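Long-range contacts in proteasome accessory factor B/C (PafBC) (Paenarthrobacter aurescens, PDB 6SJ9), which regulates transcription in the bacterial DNA damage response, probably binding DNA through winged helix-turn-helix domains under the influence of its WYL domains: residues T18-P23 against S76-I81; K54-E59 against V461-T466; L9-A14 against K30-S35. One frame throughout, in Å; residues are numbered along the deposited sequence.

Contact 1 of 3, residues T18-P23 against S76-I81. With K (potassium ion), chain C.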
# COMPACT_ATOMS: atom_id res chain seq x y z
N THR A 18 25.81 15.84 12.91
CA THR A 18 27.17 16.17 13.32
C THR A 18 28.04 14.93 13.39
O THR A 18 27.67 13.92 13.99
CB THR A 18 27.19 16.86 14.68
OG1 THR A 18 28.55 17.10 15.04
CG2 THR A 18 26.57 15.98 15.78
N LYS A 19 29.19 14.99 12.73
CA LYS A 19 30.17 13.94 12.93
C LYS A 19 31.06 14.22 14.12
O LYS A 19 31.57 13.28 14.73
CB LYS A 19 31.03 13.79 11.66
CG LYS A 19 30.19 13.69 10.37
CD LYS A 19 30.96 13.01 9.23
CE LYS A 19 30.15 13.00 7.93
NZ LYS A 19 30.16 14.34 7.25
N VAL A 20 31.21 15.48 14.50
CA VAL A 20 32.08 15.87 15.61
C VAL A 20 31.37 15.90 16.96
O VAL A 20 32.01 15.70 18.00
CB VAL A 20 32.77 17.20 15.29
CG1 VAL A 20 33.76 16.99 14.12
CG2 VAL A 20 31.73 18.31 14.97
N GLY A 21 30.07 16.19 16.97
CA GLY A 21 29.34 16.35 18.22
C GLY A 21 29.04 17.81 18.45
O GLY A 21 29.87 18.69 18.19
N LEU A 22 27.83 18.08 18.92
CA LEU A 22 27.38 19.44 19.14
C LEU A 22 27.36 19.73 20.63
O LEU A 22 26.81 18.93 21.41
CB LEU A 22 25.98 19.65 18.57
CG LEU A 22 25.87 19.62 17.05
CD1 LEU A 22 24.44 19.89 16.61
CD2 LEU A 22 26.86 20.59 16.46
N PRO A 23 27.88 20.88 21.05
CA PRO A 23 27.79 21.27 22.46
C PRO A 23 26.40 21.82 22.77
O PRO A 23 25.65 22.22 21.87
CB PRO A 23 28.88 22.34 22.62
CG PRO A 23 29.01 22.95 21.21
CD PRO A 23 28.61 21.86 20.22
N SER A 76 30.96 21.77 28.86
CA SER A 76 32.06 21.37 27.99
C SER A 76 31.72 20.16 27.13
O SER A 76 32.55 19.73 26.33
CB SER A 76 33.31 21.08 28.83
OG SER A 76 33.10 20.00 29.73
N ALA A 77 30.52 19.60 27.27
CA ALA A 77 30.17 18.36 26.61
C ALA A 77 29.62 18.60 25.21
O ALA A 77 28.98 19.62 24.93
CB ALA A 77 29.15 17.57 27.43
N ARG A 78 29.92 17.65 24.32
CA ARG A 78 29.40 17.59 22.96
C ARG A 78 28.60 16.30 22.78
O ARG A 78 28.93 15.27 23.38
CB ARG A 78 30.54 17.74 21.95
CG ARG A 78 31.43 18.94 22.30
CD ARG A 78 32.80 18.89 21.65
NE ARG A 78 32.69 19.04 20.20
CZ ARG A 78 32.78 20.20 19.55
NH1 ARG A 78 32.98 21.33 20.22
NH2 ARG A 78 32.65 20.22 18.23
N TYR A 79 27.51 16.36 22.01
CA TYR A 79 26.58 15.24 21.87
C TYR A 79 26.39 14.83 20.42
O TYR A 79 26.43 15.68 19.52
CB TYR A 79 25.20 15.59 22.44
CG TYR A 79 25.20 16.05 23.87
CD1 TYR A 79 25.16 15.14 24.92
CD2 TYR A 79 25.23 17.41 24.18
CE1 TYR A 79 25.14 15.56 26.23
CE2 TYR A 79 25.22 17.84 25.52
CZ TYR A 79 25.17 16.91 26.53
OH TYR A 79 25.16 17.32 27.86
N ARG A 80 26.19 13.54 20.19
CA ARG A 80 25.91 13.07 18.83
C ARG A 80 25.23 11.72 18.87
O ARG A 80 25.25 11.00 19.88
CB ARG A 80 27.18 12.98 17.98
CG ARG A 80 27.97 11.75 18.19
CD ARG A 80 29.23 11.77 17.32
NE ARG A 80 30.10 10.64 17.66
CZ ARG A 80 31.24 10.35 17.06
NH1 ARG A 80 31.69 11.11 16.07
NH2 ARG A 80 31.95 9.29 17.46
N ILE A 81 24.58 11.40 17.77
CA ILE A 81 23.92 10.13 17.55
C ILE A 81 24.47 9.52 16.27
O ILE A 81 24.70 10.23 15.28
CB ILE A 81 22.38 10.31 17.44
CG1 ILE A 81 21.76 10.84 18.73
CG2 ILE A 81 21.73 8.99 17.09
CD1 ILE A 81 20.26 11.10 18.61
K K C . 26.37 11.47 13.57
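L22 and Y79 form an antiparallel hydrogen-bonded pair in the small sheet of the N-terminal winged helix-turn-helix, where strand 78-80 lies between 22-23 and 61-63. Two reciprocal bonds establish the pairing. L22 N reaches Y79 O at 2.8 Å and is nearly straight (166° at the hydrogen), whereas Y79 N meets L22 O at 2.7 Å. Just before this pair the packing is tight: G21 CA comes to 3.3 Å from Y79 O in a CA-H...O contact. A side chain on G21 would press against R78 CB, and the positive phi would also drive it into the preceding carbonyl. The chain reaches G21 through an ST motif, G21 N donating to T18 OG1 at 2.6 Å. With chi1 of T18 at 177°, OG1 faces the turn and the CG2 methyl rests 3.8 Å from R80 CB.

The solvent side is looser. K19 and V20 are exposed, and the R78 guanidinium has P23 CD over one face and V20 CG2 at its edge; because R78 also touches a crystal neighbour, its pose deserves caution. R80 has two polar partners. Extended from CG to NE, it places NH1 2.6 Å from K19 O, which lies close to the guanidinium plane although the bond is bent (132° at the hydrogen), while NE forms a salt bridge with E61. Beyond R80 a potassium ion ties the segments together, with L16, K83 and S85 completing the site: T18 O binds it at 2.8 Å and I81 O at 2.7 Å.

Contact 2 of 3, residues K54-E59 against V461-T466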
# COMPACT_ATOMS: atom_id res chain seq x y z
N LYS A 54 16.09 8.08 23.98
CA LYS A 54 16.61 6.75 24.29
C LYS A 54 15.51 5.70 24.26
O LYS A 54 15.72 4.58 23.76
CB LYS A 54 17.37 6.77 25.62
CG LYS A 54 18.13 5.47 25.90
CD LYS A 54 18.90 5.48 27.22
CE LYS A 54 20.26 6.14 27.01
NZ LYS A 54 21.35 5.47 27.81
N GLN A 55 14.31 6.05 24.74
CA GLN A 55 13.18 5.12 24.73
C GLN A 55 12.68 4.83 23.31
O GLN A 55 12.07 3.78 23.08
CB GLN A 55 12.03 5.68 25.57
CG GLN A 55 12.05 5.34 27.06
CD GLN A 55 11.38 3.99 27.38
OE1 GLN A 55 10.61 3.44 26.57
NE2 GLN A 55 11.68 3.45 28.56
N PHE A 56 12.95 5.72 22.36
CA PHE A 56 12.66 5.36 20.98
C PHE A 56 13.80 4.60 20.33
O PHE A 56 13.74 4.39 19.11
CB PHE A 56 12.31 6.59 20.14
CG PHE A 56 11.07 7.27 20.59
CD1 PHE A 56 9.83 6.64 20.42
CD2 PHE A 56 11.12 8.51 21.18
CE1 PHE A 56 8.65 7.26 20.86
CE2 PHE A 56 9.96 9.14 21.60
CZ PHE A 56 8.72 8.52 21.45
N GLY A 57 14.84 4.23 21.09
CA GLY A 57 15.94 3.41 20.58
C GLY A 57 17.16 4.16 20.08
O GLY A 57 17.97 3.58 19.34
N PHE A 58 17.31 5.45 20.43
CA PHE A 58 18.43 6.29 20.01
C PHE A 58 19.30 6.61 21.22
O PHE A 58 18.83 7.23 22.18
CB PHE A 58 17.96 7.58 19.35
CG PHE A 58 17.14 7.34 18.12
CD1 PHE A 58 17.75 6.91 16.96
CD2 PHE A 58 15.76 7.54 18.13
CE1 PHE A 58 16.99 6.63 15.83
CE2 PHE A 58 15.00 7.28 16.99
CZ PHE A 58 15.61 6.83 15.85
N GLU A 59 20.55 6.18 21.19
CA GLU A 59 21.46 6.46 22.29
C GLU A 59 22.33 7.67 21.95
O GLU A 59 23.10 7.65 20.98
CB GLU A 59 22.32 5.26 22.67
CG GLU A 59 22.94 4.44 21.52
CD GLU A 59 23.79 3.24 22.04
OE1 GLU A 59 24.38 3.35 23.15
OE2 GLU A 59 23.88 2.18 21.34
N VAL A 461 6.80 5.21 15.36
CA VAL A 461 7.37 4.70 14.12
C VAL A 461 7.84 5.87 13.24
O VAL A 461 8.84 5.73 12.52
CB VAL A 461 6.42 3.73 13.39
CG1 VAL A 461 5.30 4.46 12.68
CG2 VAL A 461 7.19 2.89 12.40
N THR A 462 7.21 7.05 13.37
CA THR A 462 7.67 8.23 12.63
C THR A 462 9.07 8.66 13.09
O THR A 462 9.95 8.90 12.26
CB THR A 462 6.67 9.37 12.81
OG1 THR A 462 5.43 8.94 12.24
CG2 THR A 462 7.17 10.71 12.14
N ILE A 463 9.30 8.69 14.40
CA ILE A 463 10.61 9.04 14.94
C ILE A 463 11.65 8.01 14.51
O ILE A 463 12.74 8.36 14.05
CB ILE A 463 10.50 9.16 16.48
CG1 ILE A 463 9.53 10.28 16.81
CG2 ILE A 463 11.84 9.47 17.16
CD1 ILE A 463 9.21 10.44 18.32
N LYS A 464 11.33 6.72 14.63
CA LYS A 464 12.30 5.68 14.26
C LYS A 464 12.65 5.75 12.77
O LYS A 464 13.83 5.71 12.41
CB LYS A 464 11.76 4.31 14.61
CG LYS A 464 11.56 4.11 16.09
CD LYS A 464 10.93 2.75 16.38
CE LYS A 464 10.85 2.47 17.90
NZ LYS A 464 10.35 1.09 18.06
N LEU A 465 11.65 5.92 11.91
CA LEU A 465 11.96 5.99 10.48
C LEU A 465 12.69 7.28 10.14
O LEU A 465 13.43 7.31 9.15
CB LEU A 465 10.70 5.88 9.64
CG LEU A 465 10.25 4.47 9.23
CD1 LEU A 465 11.13 3.99 8.11
CD2 LEU A 465 10.43 3.54 10.40
N THR A 466 12.47 8.36 10.92
CA THR A 466 13.22 9.59 10.72
C THR A 466 14.72 9.35 10.92
O THR A 466 15.54 9.86 10.16
CB THR A 466 12.74 10.67 11.70
OG1 THR A 466 11.38 11.03 11.41
CG2 THR A 466 13.61 11.95 11.63
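Two phenylalanine rings, F56 and F58, meet helix 457-469 in different ways. One face of the F56 ring receives the CD1 methyl of I463, which stands 3.8 Å from the ring centroid and only 18° off the normal, the geometry of a CH-pi contact; CE2 is the nearest ring atom. The F58 ring instead presents an edge: its CZ lies 3.8 Å from K464 CA, close to the ring plane, and its CE2 is 3.8 Å from I463 CG2. The two branches of I463 divide the work unequally. The extended chi2 of 175° carries CD1 to the F56 face alone, while CG2, set anti to the backbone N by a chi1 of -62°, lies between the rings, nearest F58 CE2 and also beside F56 CG.

K464 adds an aliphatic flank, CE passing 3.7 Å from F56 O on an extended chain whose NZ goes on to S92 O and a salt bridge with E97. Were F56 cut back to an alanine, I463 CD1 would probably lose its ring partner and a gap would open beside it. Between the two rings the chain turns through a Schellman motif that ends helix 39-55: G57, with positive phi, is the C-prime residue, and G57 N bonds K54 O at 2.8 Å.

The contact joins the end of helix 39-55 to a helix belonging to the PafC helix-turn-helix region. Helix 2-17 adjoins both partners, L12 meeting F58 and L9 meeting I463, while strand 90-93 borders K464 and helix 427-441 packs against V461, L465 and T466.

Contact 3 of 3, residues L9-A14 against K30-S35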
# COMPACT_ATOMS: atom_id res chain seq x y z
N LEU A 9 12.06 15.40 16.80
CA LEU A 9 12.53 15.12 15.44
C LEU A 9 13.73 15.99 15.09
O LEU A 9 14.76 15.47 14.64
CB LEU A 9 11.39 15.32 14.43
CG LEU A 9 10.25 14.31 14.60
CD1 LEU A 9 8.91 14.64 13.88
CD2 LEU A 9 10.73 12.91 14.15
N ASN A 10 13.64 17.29 15.37
CA ASN A 10 14.74 18.22 15.11
C ASN A 10 15.98 17.88 15.94
O ASN A 10 17.11 17.96 15.44
CB ASN A 10 14.28 19.66 15.42
CG ASN A 10 13.22 20.19 14.43
OD1 ASN A 10 13.22 19.85 13.25
ND2 ASN A 10 12.28 20.97 14.95
N LEU A 11 15.79 17.51 17.21
CA LEU A 11 16.94 17.13 18.04
C LEU A 11 17.61 15.91 17.43
O LEU A 11 18.83 15.88 17.25
CB LEU A 11 16.51 16.87 19.49
CG LEU A 11 17.57 16.35 20.48
CD1 LEU A 11 18.74 17.32 20.55
CD2 LEU A 11 17.00 16.14 21.87
N LEU A 12 16.82 14.91 17.05
CA LEU A 12 17.38 13.69 16.49
C LEU A 12 18.19 13.98 15.23
O LEU A 12 19.30 13.47 15.05
CB LEU A 12 16.26 12.67 16.22
CG LEU A 12 16.56 11.46 15.34
CD1 LEU A 12 17.65 10.59 15.96
CD2 LEU A 12 15.27 10.61 15.08
N LEU A 13 17.67 14.85 14.36
CA LEU A 13 18.40 15.13 13.12
C LEU A 13 19.68 15.92 13.38
O LEU A 13 20.71 15.62 12.79
CB LEU A 13 17.52 15.89 12.14
CG LEU A 13 16.39 14.98 11.69
CD1 LEU A 13 15.41 15.74 10.87
CD2 LEU A 13 16.98 13.82 10.89
N ALA A 14 19.64 16.87 14.30
CA ALA A 14 20.83 17.67 14.62
C ALA A 14 21.96 16.80 15.15
O ALA A 14 23.14 17.01 14.84
CB ALA A 14 20.47 18.75 15.64
N LYS A 30 19.78 25.90 17.85
CA LYS A 30 19.30 25.20 16.65
C LYS A 30 17.93 24.56 16.86
O LYS A 30 17.10 24.56 15.94
CB LYS A 30 20.31 24.13 16.22
CG LYS A 30 21.55 24.67 15.56
CD LYS A 30 22.43 23.51 15.14
CE LYS A 30 21.66 22.48 14.33
NZ LYS A 30 22.54 21.38 13.87
N VAL A 31 17.68 24.00 18.04
CA VAL A 31 16.49 23.21 18.29
C VAL A 31 15.55 23.90 19.27
O VAL A 31 14.33 23.90 19.06
CB VAL A 31 16.88 21.81 18.81
CG1 VAL A 31 15.64 20.90 18.90
CG2 VAL A 31 17.95 21.19 17.91
N TYR A 32 16.10 24.48 20.33
CA TYR A 32 15.33 25.03 21.44
C TYR A 32 15.23 26.55 21.38
O TYR A 32 15.26 27.22 22.43
CB TYR A 32 15.95 24.58 22.77
CG TYR A 32 15.97 23.08 22.99
CD1 TYR A 32 16.97 22.29 22.45
CD2 TYR A 32 15.01 22.47 23.79
CE1 TYR A 32 17.00 20.93 22.67
CE2 TYR A 32 15.03 21.11 24.01
CZ TYR A 32 16.03 20.34 23.45
OH TYR A 32 16.05 18.99 23.69
N HIS A 33 15.15 27.12 20.18
CA HIS A 33 14.91 28.55 20.06
C HIS A 33 13.57 28.92 20.66
O HIS A 33 13.42 30.02 21.20
CB HIS A 33 14.98 28.99 18.59
CG HIS A 33 14.34 28.03 17.63
ND1 HIS A 33 13.06 27.56 17.78
CD2 HIS A 33 14.80 27.49 16.47
CE1 HIS A 33 12.76 26.75 16.78
NE2 HIS A 33 13.80 26.69 15.97
N ASP A 34 12.59 28.01 20.60
CA ASP A 34 11.26 28.29 21.11
C ASP A 34 11.28 28.58 22.61
O ASP A 34 10.54 29.44 23.09
CB ASP A 34 10.34 27.10 20.80
CG ASP A 34 8.87 27.43 20.92
OD1 ASP A 34 8.52 28.55 21.35
OD2 ASP A 34 8.04 26.56 20.57
N SER A 35 12.13 27.86 23.36
CA SER A 35 12.19 28.05 24.80
C SER A 35 12.70 29.45 25.12
O SER A 35 13.86 29.77 24.85
CB SER A 35 13.06 26.98 25.45
OG SER A 35 12.64 25.70 25.03
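V31 packs against the side of N10, L11 and A14, joining helix 24-31 to helix 2-17 within the N-terminal winged helix-turn-helix domain. The backbones come closest at L11 and V31, whose CA atoms are 6.1 Å apart. From the V31 CB, which points toward helix 2-17, the side chain forks. CG1, set anti to the backbone N by a chi1 of -172°, takes one arm to the helix surface: it lies 3.8 Å from L11 N and 3.9 Å from N10 CB, with L11 CB a little farther off. CG2 takes the other arm toward the next turn, at 4.2 Å from A14 CB and equally far from N10 O. The two methyls therefore straddle the helical turn from N10 to A14, which is itself closed by the bond from A14 N to N10 O. These carbon-to-carbon separations identify the contact as van der Waals packing, and the sheltered V31 is its apolar centre.

K30 borders the contact on its exposed side. Its chain bends at chi3 (51°), which brings the end of the chain, NZ and CE, beside A14 CB, NZ at 3.8 Å. On the buried side Y32 closes the contact. Its ring meets F42 edge-to-face, and its OH is hydrogen-bonded to D49 OD2, linking Y32 to helix 39-55, the third helix of the domain. The same hydroxyl end has an apolar neighbour on helix 2-17: L11 CD2 lies 3.5 Å from Y32 OH.

Contacts 1 and 3 lie within the N-terminal winged helix-turn-helix domain; contact 2 joins it to the PafC helix-turn-helix region. Their chemistry differs accordingly. Contact 1, farthest from the chain's centre, is partly buried and held by backbone bonds, an arginine and a metal ion. Contact 3 is the most buried and relies on methyl packing between two helices of the domain. Contact 2, nearest the chain's centre, is partly buried and works through aromatic rings. Helix 2-17, part of contact 3, also borders the other two: L12 CD1 lies near I81 of contact 1, and L9 meets T466 of contact 2. L22 of contact 1 reaches both helices of contact 3, at A14 O and K30 NZ.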